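Potential RNA-dependent RNA polymerase (Human picobirnavirus, PDB 5I62) catalyses RNA-templated synthesis of RNA from ribonucleoside triphosphates, probably in both transcription and replication of the viral genome. Local coordinates at residues A[451-465]-A[522-534]. Residues are numbered along the deposited sequence; the frame is centred on the assembly and turned at random.
Sequences IENVKYHPLKEEFLD and ENWWVVQALKSRR
The indole of Trp525 carries Lys455 CA and Lys460 CD over one face, Lys460 CD standing 3.5 Å above the plane, while Ala529 CB lies against the opposite face. Glu461 OE2 sits at its edge. Lys460, extended beyond CG, passes obliquely over the ring, its NZ 3.8 Å from the five-membered-ring centroid, an off-centre cation-pi contact; that ammonium also bonds Lys455 O. Trp524 takes Glu452 CG over one face. Glu452 bends at chi2 after a trans first torsion (chi1 -178°), bringing its carboxylate to the start of helix 525-532, where OE1 accepts Val526 N at 2.8 Å and OE2 accepts Trp525 N at 2.9 Å. Leu464 CD2 lies 3.7 Å above the centre of the Arg533 guanidinium and packs tightly on Ala529 CB. Arg533 forms a salt-bridge network: NE and NH2 both grip Asp465 OD1, NE the straighter (161°). NH2 also reaches Glu461 OE1 at 2.9 Å, the two groups nearly coplanar. Leu448 of helix 441-451 packs on Val526 and Leu530, completing this C-terminal packing. Two first-turn amides thus satisfy buried Glu452, whose charge the helix dipole would probably stabilise; Lys455 NZ adds a long salt bridge, though its stronger partner is Glu238.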
ATOM      1  N   ILE A 451       6.201 -11.953 -11.869  1.00 17.75           N
ATOM      2  CA  ILE A 451       7.032 -13.142 -11.692  1.00 17.89           C
ATOM      3  C   ILE A 451       8.264 -12.821 -10.857  1.00 20.69           C
ATOM      4  O   ILE A 451       8.728 -13.655 -10.071  1.00 20.76           O
ATOM      5  CB  ILE A 451       7.406 -13.749 -13.062  1.00 20.96           C
ATOM      6  CG1 ILE A 451       6.165 -14.341 -13.733  1.00 18.99           C
ATOM      7  CG2 ILE A 451       8.515 -14.811 -12.917  1.00 22.32           C
ATOM      8  CD1 ILE A 451       6.284 -14.547 -15.264  1.00 18.38           C
ATOM      9  N   GLU A 452       8.792 -11.597 -10.978  1.00 20.77           N
ATOM     10  CA  GLU A 452       9.991 -11.231 -10.228  1.00 23.03           C
ATOM     11  C   GLU A 452       9.806 -11.453  -8.726  1.00 23.05           C
ATOM     12  O   GLU A 452      10.775 -11.741  -8.017  1.00 24.47           O
ATOM     13  CB  GLU A 452      10.375  -9.776 -10.530  1.00 25.14           C
ATOM     14  CG  GLU A 452      11.657  -9.247  -9.836  1.00 26.78           C
ATOM     15  CD  GLU A 452      12.911 -10.093 -10.095  1.00 30.54           C
ATOM     16  OE1 GLU A 452      12.870 -11.020 -10.937  1.00 29.51           O
ATOM     17  OE2 GLU A 452      13.959  -9.813  -9.456  1.00 29.84           O
ATOM     18  N   ASN A 453       8.565 -11.376  -8.242  1.00 19.94           N
ATOM     19  CA  ASN A 453       8.291 -11.563  -6.821  1.00 22.15           C
ATOM     20  C   ASN A 453       8.707 -12.939  -6.312  1.00 19.47           C
ATOM     21  O   ASN A 453       9.066 -13.069  -5.137  1.00 20.30           O
ATOM     22  CB  ASN A 453       6.811 -11.330  -6.549  1.00 19.30           C
ATOM     23  CG  ASN A 453       6.417  -9.895  -6.731  1.00 25.26           C
ATOM     24  OD1 ASN A 453       7.033  -9.003  -6.151  1.00 30.29           O
ATOM     25  ND2 ASN A 453       5.406  -9.657  -7.549  1.00 28.39           N
ATOM     26  N   VAL A 454       8.673 -13.975  -7.157  1.00 19.01           N
ATOM     27  CA  VAL A 454       8.937 -15.334  -6.679  1.00 18.06           C
ATOM     28  C   VAL A 454      10.416 -15.691  -6.802  1.00 18.70           C
ATOM     29  O   VAL A 454      10.782 -16.868  -6.794  1.00 19.11           O
ATOM     30  CB  VAL A 454       8.051 -16.367  -7.401  1.00 21.00           C
ATOM     31  CG1 VAL A 454       6.581 -15.942  -7.350  1.00 20.24           C
ATOM     32  CG2 VAL A 454       8.503 -16.553  -8.861  1.00 21.27           C
ATOM     33  N   LYS A 455      11.279 -14.679  -6.850  1.00 20.23           N
ATOM     34  CA  LYS A 455      12.710 -14.880  -7.090  1.00 22.39           C
ATOM     35  C   LYS A 455      13.425 -15.694  -6.007  1.00 25.78           C
ATOM     36  O   LYS A 455      14.585 -16.063  -6.216  1.00 22.47           O
ATOM     37  CB  LYS A 455      13.408 -13.536  -7.226  1.00 21.85           C
ATOM     38  CG  LYS A 455      13.446 -12.781  -5.899  1.00 25.06           C
ATOM     39  CD  LYS A 455      13.655 -11.294  -6.093  1.00 29.12           C
ATOM     40  CE  LYS A 455      15.086 -10.902  -5.806  1.00 37.04           C
ATOM     41  NZ  LYS A 455      15.329  -9.469  -6.110  1.00 40.26           N
ATOM     42  N   TYR A 456      12.795 -15.967  -4.859  1.00 20.60           N
ATOM     43  CA  TYR A 456      13.410 -16.829  -3.852  1.00 23.29           C
ATOM     44  C   TYR A 456      12.621 -18.097  -3.594  1.00 23.91           C
ATOM     45  O   TYR A 456      12.943 -18.833  -2.655  1.00 25.13           O
ATOM     46  CB  TYR A 456      13.607 -16.084  -2.539  1.00 25.44           C
ATOM     47  CG  TYR A 456      14.569 -14.941  -2.641  1.00 21.92           C
ATOM     48  CD1 TYR A 456      15.903 -15.163  -2.960  1.00 27.38           C
ATOM     49  CD2 TYR A 456      14.156 -13.645  -2.394  1.00 26.12           C
ATOM     50  CE1 TYR A 456      16.795 -14.125  -3.050  1.00 28.25           C
ATOM     51  CE2 TYR A 456      15.041 -12.600  -2.469  1.00 29.77           C
ATOM     52  CZ  TYR A 456      16.358 -12.844  -2.794  1.00 32.21           C
ATOM     53  OH  TYR A 456      17.245 -11.801  -2.876  1.00 44.54           O
ATOM     54  N   HIS A 457      11.581 -18.351  -4.376  1.00 20.63           N
ATOM     55  CA  HIS A 457      10.779 -19.542  -4.185  1.00 20.15           C
ATOM     56  C   HIS A 457      11.621 -20.767  -4.515  1.00 21.61           C
ATOM     57  O   HIS A 457      12.409 -20.740  -5.466  1.00 22.40           O
ATOM     58  CB  HIS A 457       9.548 -19.470  -5.090  1.00 22.23           C
ATOM     59  CG  HIS A 457       8.442 -20.418  -4.741  1.00 23.53           C
ATOM     60  ND1 HIS A 457       8.487 -21.761  -5.039  1.00 23.15           N
ATOM     61  CD2 HIS A 457       7.239 -20.204  -4.158  1.00 20.68           C
ATOM     62  CE1 HIS A 457       7.367 -22.337  -4.642  1.00 22.74           C
ATOM     63  NE2 HIS A 457       6.591 -21.412  -4.105  1.00 20.96           N
ATOM     64  N   PRO A 458      11.485 -21.852  -3.762  1.00 22.51           N
ATOM     65  CA  PRO A 458      12.267 -23.060  -4.073  1.00 25.29           C
ATOM     66  C   PRO A 458      12.041 -23.585  -5.485  1.00 30.30           C
ATOM     67  O   PRO A 458      12.947 -24.201  -6.056  1.00 28.14           O
ATOM     68  CB  PRO A 458      11.800 -24.068  -3.012  1.00 26.46           C
ATOM     69  CG  PRO A 458      10.468 -23.561  -2.545  1.00 27.82           C
ATOM     70  CD  PRO A 458      10.583 -22.047  -2.613  1.00 24.11           C
ATOM     71  N   LEU A 459      10.866 -23.337  -6.072  1.00 28.05           N
ATOM     72  CA  LEU A 459      10.509 -23.860  -7.389  1.00 24.38           C
ATOM     73  C   LEU A 459      10.469 -22.771  -8.454  1.00 24.54           C
ATOM     74  O   LEU A 459       9.740 -22.887  -9.440  1.00 24.36           O
ATOM     75  CB  LEU A 459       9.164 -24.575  -7.333  1.00 25.68           C
ATOM     76  CG  LEU A 459       9.101 -25.834  -6.472  1.00 29.28           C
ATOM     77  CD1 LEU A 459       7.698 -26.407  -6.536  1.00 26.06           C
ATOM     78  CD2 LEU A 459      10.127 -26.854  -6.933  1.00 33.89           C
ATOM     79  N   LYS A 460      11.251 -21.708  -8.276  1.00 23.91           N
ATOM     80  CA  LYS A 460      11.125 -20.565  -9.169  1.00 23.99           C
ATOM     81  C   LYS A 460      11.498 -20.928 -10.603  1.00 27.06           C
ATOM     82  O   LYS A 460      10.925 -20.384 -11.552  1.00 21.65           O
ATOM     83  CB  LYS A 460      11.977 -19.414  -8.672  1.00 21.52           C
ATOM     84  CG  LYS A 460      13.437 -19.761  -8.582  1.00 27.20           C
ATOM     85  CD  LYS A 460      14.206 -18.611  -7.996  1.00 30.02           C
ATOM     86  CE  LYS A 460      15.662 -18.987  -7.784  1.00 35.34           C
ATOM     87  NZ  LYS A 460      16.523 -17.787  -7.878  1.00 36.33           N
ATOM     88  N   GLU A 461      12.462 -21.839 -10.786  1.00 27.54           N
ATOM     89  CA  GLU A 461      12.874 -22.185 -12.145  1.00 28.39           C
ATOM     90  C   GLU A 461      11.797 -22.989 -12.853  1.00 28.01           C
ATOM     91  O   GLU A 461      11.523 -22.761 -14.040  1.00 28.70           O
ATOM     92  CB  GLU A 461      14.191 -22.967 -12.137  1.00 34.27           C
ATOM     93  CG  GLU A 461      15.359 -22.228 -11.525  1.00 31.86           C
ATOM     94  CD  GLU A 461      15.819 -21.030 -12.361  1.00 40.85           C
ATOM     95  OE1 GLU A 461      15.313 -20.825 -13.494  1.00 37.56           O
ATOM     96  OE2 GLU A 461      16.688 -20.273 -11.870  1.00 46.25           O
ATOM     97  N   GLU A 462      11.200 -23.958 -12.150  1.00 26.12           N
ATOM     98  CA  GLU A 462      10.060 -24.675 -12.703  1.00 30.01           C
ATOM     99  C   GLU A 462       8.905 -23.722 -12.951  1.00 29.49           C
ATOM    100  O   GLU A 462       8.222 -23.811 -13.979  1.00 26.47           O
ATOM    101  CB  GLU A 462       9.625 -25.797 -11.764  1.00 27.03           C
ATOM    102  CG  GLU A 462      10.643 -26.925 -11.611  1.00 35.74           C
ATOM    103  CD  GLU A 462      11.735 -26.627 -10.583  1.00 38.97           C
ATOM    104  OE1 GLU A 462      11.866 -25.465 -10.131  1.00 37.41           O
ATOM    105  OE2 GLU A 462      12.475 -27.569 -10.223  1.00 51.54           O
ATOM    106  N   PHE A 463       8.684 -22.792 -12.021  1.00 24.92           N
ATOM    107  CA  PHE A 463       7.598 -21.842 -12.180  1.00 21.38           C
ATOM    108  C   PHE A 463       7.800 -20.989 -13.425  1.00 22.29           C
ATOM    109  O   PHE A 463       6.848 -20.748 -14.178  1.00 21.21           O
ATOM    110  CB  PHE A 463       7.475 -20.967 -10.939  1.00 21.83           C
ATOM    111  CG  PHE A 463       6.289 -20.060 -10.975  1.00 20.53           C
ATOM    112  CD1 PHE A 463       5.010 -20.587 -10.870  1.00 22.91           C
ATOM    113  CD2 PHE A 463       6.445 -18.690 -11.145  1.00 17.67           C
ATOM    114  CE1 PHE A 463       3.898 -19.765 -10.906  1.00 21.28           C
ATOM    115  CE2 PHE A 463       5.332 -17.852 -11.180  1.00 20.77           C
ATOM    116  CZ  PHE A 463       4.056 -18.396 -11.060  1.00 21.70           C
ATOM    117  N   LEU A 464       9.041 -20.555 -13.675  1.00 21.59           N
ATOM    118  CA  LEU A 464       9.325 -19.745 -14.858  1.00 24.51           C
ATOM    119  C   LEU A 464       9.085 -20.531 -16.144  1.00 24.39           C
ATOM    120  O   LEU A 464       8.504 -20.007 -17.099  1.00 22.10           O
ATOM    121  CB  LEU A 464      10.757 -19.233 -14.805  1.00 23.89           C
ATOM    122  CG  LEU A 464      11.138 -18.280 -15.934  1.00 26.76           C
ATOM    123  CD1 LEU A 464      10.246 -17.033 -15.926  1.00 24.77           C
ATOM    124  CD2 LEU A 464      12.607 -17.906 -15.818  1.00 27.16           C
ATOM    125  N   ASP A 465       9.541 -21.789 -16.194  1.00 25.41           N
ATOM    126  CA  ASP A 465       9.286 -22.617 -17.368  1.00 26.31           C
ATOM    127  C   ASP A 465       7.789 -22.807 -17.572  1.00 26.48           C
ATOM    128  O   ASP A 465       7.297 -22.781 -18.704  1.00 27.77           O
ATOM    129  CB  ASP A 465       9.984 -23.969 -17.232  1.00 29.70           C
ATOM    130  CG  ASP A 465      11.505 -23.866 -17.326  1.00 30.99           C
ATOM    131  OD1 ASP A 465      12.013 -22.904 -17.940  1.00 34.17           O
ATOM    132  OD2 ASP A 465      12.196 -24.754 -16.778  1.00 37.71           O
ATOM    133  N   GLU A 522      16.727  -4.102 -15.318  1.00 41.94           N
ATOM    134  CA  GLU A 522      17.827  -4.834 -15.942  1.00 40.60           C
ATOM    135  C   GLU A 522      18.471  -5.807 -14.957  1.00 32.60           C
ATOM    136  O   GLU A 522      19.045  -6.821 -15.366  1.00 37.48           O
ATOM    137  CB  GLU A 522      18.865  -3.869 -16.515  1.00 45.66           C
ATOM    138  CG  GLU A 522      19.443  -4.329 -17.858  1.00 47.97           C
ATOM    139  CD  GLU A 522      19.763  -3.178 -18.805  1.00 58.57           C
ATOM    140  OE1 GLU A 522      20.701  -2.409 -18.492  1.00 57.04           O
ATOM    141  OE2 GLU A 522      19.081  -3.040 -19.855  1.00 57.63           O
ATOM    142  N   ASN A 523      18.334  -5.548 -13.660  1.00 37.47           N
ATOM    143  CA  ASN A 523      18.934  -6.377 -12.624  1.00 32.70           C
ATOM    144  C   ASN A 523      17.990  -7.441 -12.069  1.00 35.72           C
ATOM    145  O   ASN A 523      18.389  -8.186 -11.165  1.00 33.86           O
ATOM    146  CB  ASN A 523      19.437  -5.498 -11.473  1.00 39.80           C
ATOM    147  CG  ASN A 523      20.475  -6.203 -10.609  1.00 38.00           C
ATOM    148  OD1 ASN A 523      21.455  -6.751 -11.128  1.00 34.67           O
ATOM    149  ND2 ASN A 523      20.262  -6.196  -9.287  1.00 39.50           N
ATOM    150  N   TRP A 524      16.762  -7.545 -12.575  1.00 31.69           N
ATOM    151  CA  TRP A 524      15.825  -8.514 -12.009  1.00 32.57           C
ATOM    152  C   TRP A 524      16.286  -9.945 -12.267  1.00 29.12           C
ATOM    153  O   TRP A 524      16.848 -10.258 -13.324  1.00 28.54           O
ATOM    154  CB  TRP A 524      14.418  -8.315 -12.583  1.00 29.34           C
ATOM    155  CG  TRP A 524      13.704  -7.087 -12.112  1.00 32.99           C
ATOM    156  CD1 TRP A 524      14.167  -6.145 -11.237  1.00 36.43           C
ATOM    157  CD2 TRP A 524      12.385  -6.670 -12.488  1.00 33.61           C
ATOM    158  NE1 TRP A 524      13.220  -5.167 -11.050  1.00 37.14           N
ATOM    159  CE2 TRP A 524      12.117  -5.466 -11.807  1.00 36.61           C
ATOM    160  CE3 TRP A 524      11.407  -7.200 -13.337  1.00 29.85           C
ATOM    161  CZ2 TRP A 524      10.916  -4.784 -11.948  1.00 36.35           C
ATOM    162  CZ3 TRP A 524      10.218  -6.522 -13.477  1.00 30.32           C
ATOM    163  CH2 TRP A 524       9.981  -5.324 -12.787  1.00 32.29           C
ATOM    164  N   TRP A 525      16.022 -10.820 -11.292  1.00 25.92           N
ATOM    165  CA  TRP A 525      16.301 -12.242 -11.454  1.00 27.06           C
ATOM    166  C   TRP A 525      15.608 -12.823 -12.685  1.00 30.39           C
ATOM    167  O   TRP A 525      16.202 -13.612 -13.433  1.00 28.47           O
ATOM    168  CB  TRP A 525      15.863 -13.017 -10.206  1.00 24.91           C
ATOM    169  CG  TRP A 525      15.638 -14.461 -10.518  1.00 29.82           C
ATOM    170  CD1 TRP A 525      16.590 -15.426 -10.660  1.00 29.15           C
ATOM    171  CD2 TRP A 525      14.377 -15.101 -10.793  1.00 29.73           C
ATOM    172  NE1 TRP A 525      16.005 -16.628 -10.988  1.00 27.00           N
ATOM    173  CE2 TRP A 525      14.649 -16.456 -11.078  1.00 27.57           C
ATOM    174  CE3 TRP A 525      13.048 -14.658 -10.818  1.00 25.01           C
ATOM    175  CZ2 TRP A 525      13.647 -17.372 -11.382  1.00 30.01           C
ATOM    176  CZ3 TRP A 525      12.052 -15.571 -11.124  1.00 24.82           C
ATOM    177  CH2 TRP A 525      12.358 -16.912 -11.400  1.00 28.34           C
ATOM    178  N   VAL A 526      14.334 -12.469 -12.897  1.00 27.45           N
ATOM    179  CA  VAL A 526      13.579 -13.094 -13.979  1.00 25.67           C
ATOM    180  C   VAL A 526      14.182 -12.724 -15.329  1.00 24.26           C
ATOM    181  O   VAL A 526      14.175 -13.533 -16.267  1.00 27.58           O
ATOM    182  CB  VAL A 526      12.081 -12.715 -13.899  1.00 23.87           C
ATOM    183  CG1 VAL A 526      11.884 -11.209 -14.085  1.00 22.80           C
ATOM    184  CG2 VAL A 526      11.268 -13.481 -14.955  1.00 22.24           C
ATOM    185  N   VAL A 527      14.721 -11.508 -15.446  1.00 27.14           N
ATOM    186  CA  VAL A 527      15.399 -11.103 -16.674  1.00 26.73           C
ATOM    187  C   VAL A 527      16.654 -11.941 -16.883  1.00 28.07           C
ATOM    188  O   VAL A 527      16.915 -12.439 -17.987  1.00 25.94           O
ATOM    189  CB  VAL A 527      15.720  -9.596 -16.633  1.00 28.72           C
ATOM    190  CG1 VAL A 527      16.553  -9.194 -17.840  1.00 30.70           C
ATOM    191  CG2 VAL A 527      14.428  -8.770 -16.576  1.00 28.93           C
ATOM    192  N   GLN A 528      17.440 -12.125 -15.817  1.00 28.82           N
ATOM    193  CA  GLN A 528      18.620 -12.977 -15.906  1.00 28.14           C
ATOM    194  C   GLN A 528      18.237 -14.415 -16.231  1.00 26.91           C
ATOM    195  O   GLN A 528      18.908 -15.082 -17.030  1.00 27.62           O
ATOM    196  CB  GLN A 528      19.415 -12.918 -14.603  1.00 29.68           C
ATOM    197  CG  GLN A 528      20.681 -13.770 -14.633  1.00 38.31           C
ATOM    198  CD  GLN A 528      21.257 -14.035 -13.250  1.00 38.17           C
ATOM    199  OE1 GLN A 528      20.686 -13.637 -12.235  1.00 39.26           O
ATOM    200  NE2 GLN A 528      22.413 -14.703 -13.211  1.00 40.87           N
ATOM    201  N   ALA A 529      17.161 -14.914 -15.619  1.00 25.18           N
ATOM    202  CA  ALA A 529      16.752 -16.294 -15.867  1.00 25.20           C
ATOM    203  C   ALA A 529      16.285 -16.490 -17.308  1.00 27.42           C
ATOM    204  O   ALA A 529      16.593 -17.509 -17.939  1.00 30.63           O
ATOM    205  CB  ALA A 529      15.661 -16.699 -14.876  1.00 25.09           C
ATOM    206  N   LEU A 530      15.537 -15.529 -17.850  1.00 26.94           N
ATOM    207  CA  LEU A 530      15.096 -15.637 -19.238  1.00 24.46           C
ATOM    208  C   LEU A 530      16.284 -15.588 -20.203  1.00 30.29           C
ATOM    209  O   LEU A 530      16.402 -16.428 -21.102  1.00 31.64           O
ATOM    210  CB  LEU A 530      14.096 -14.529 -19.547  1.00 23.13           C
ATOM    211  CG  LEU A 530      12.739 -14.723 -18.874  1.00 23.84           C
ATOM    212  CD1 LEU A 530      11.940 -13.435 -18.958  1.00 22.79           C
ATOM    213  CD2 LEU A 530      11.989 -15.884 -19.528  1.00 21.79           C
ATOM    214  N   LYS A 531      17.169 -14.596 -20.035  1.00 33.34           N
ATOM    215  CA  LYS A 531      18.364 -14.494 -20.873  1.00 34.82           C
ATOM    216  C   LYS A 531      19.208 -15.762 -20.824  1.00 36.83           C
ATOM    217  O   LYS A 531      19.868 -16.107 -21.810  1.00 40.72           O
ATOM    218  CB  LYS A 531      19.219 -13.308 -20.441  1.00 33.68           C
ATOM    219  CG  LYS A 531      18.682 -11.946 -20.815  1.00 37.04           C
ATOM    220  CD  LYS A 531      19.641 -10.877 -20.319  1.00 37.61           C
ATOM    221  CE  LYS A 531      19.243  -9.503 -20.799  1.00 38.17           C
ATOM    222  NZ  LYS A 531      20.125  -8.478 -20.190  1.00 45.27           N
ATOM    223  N   SER A 532      19.227 -16.454 -19.686  1.00 33.24           N
ATOM    224  CA  SER A 532      19.976 -17.701 -19.618  1.00 35.05           C
ATOM    225  C   SER A 532      19.313 -18.814 -20.421  1.00 40.87           C
ATOM    226  O   SER A 532      19.963 -19.816 -20.726  1.00 43.90           O
ATOM    227  CB  SER A 532      20.146 -18.133 -18.167  1.00 35.79           C
ATOM    228  OG  SER A 532      19.091 -18.993 -17.781  1.00 40.30           O
ATOM    229  N   ARG A 533      18.037 -18.663 -20.764  1.00 38.60           N
ATOM    230  CA  ARG A 533      17.319 -19.638 -21.570  1.00 40.18           C
ATOM    231  C   ARG A 533      17.445 -19.364 -23.066  1.00 41.39           C
ATOM    232  O   ARG A 533      16.763 -20.018 -23.862  1.00 43.42           O
ATOM    233  CB  ARG A 533      15.844 -19.674 -21.158  1.00 32.02           C
ATOM    234  CG  ARG A 533      15.563 -20.545 -19.933  1.00 35.89           C
ATOM    235  CD  ARG A 533      14.333 -20.048 -19.184  1.00 32.25           C
ATOM    236  NE  ARG A 533      13.955 -20.918 -18.075  1.00 31.81           N
ATOM    237  CZ  ARG A 533      14.546 -20.917 -16.880  1.00 35.53           C
ATOM    238  NH1 ARG A 533      15.560 -20.092 -16.634  1.00 29.92           N
ATOM    239  NH2 ARG A 533      14.120 -21.738 -15.924  1.00 35.13           N
ATOM    240  N   ARG A 534      18.283 -18.404 -23.456  1.00 42.89           N
ATOM    241  CA  ARG A 534      18.551 -18.112 -24.865  1.00 43.14           C
ATOM    242  C   ARG A 534      19.684 -18.978 -25.406  1.00 48.51           C
ATOM    243  O   ARG A 534      19.573 -20.200 -25.455  1.00 53.25           O
ATOM    244  CB  ARG A 534      18.903 -16.638 -25.056  1.00 42.54           C
ATOM    245  CG  ARG A 534      17.731 -15.711 -24.867  1.00 41.28           C
ATOM    246  CD  ARG A 534      18.066 -14.282 -25.217  1.00 40.18           C
ATOM    247  NE  ARG A 534      19.199 -13.752 -24.467  1.00 39.75           N
ATOM    248  CZ  ARG A 534      19.492 -12.457 -24.393  1.00 44.50           C
ATOM    249  NH1 ARG A 534      18.727 -11.563 -25.012  1.00 44.41           N
ATOM    250  NH2 ARG A 534      20.541 -12.048 -23.693  1.00 46.07           N
TER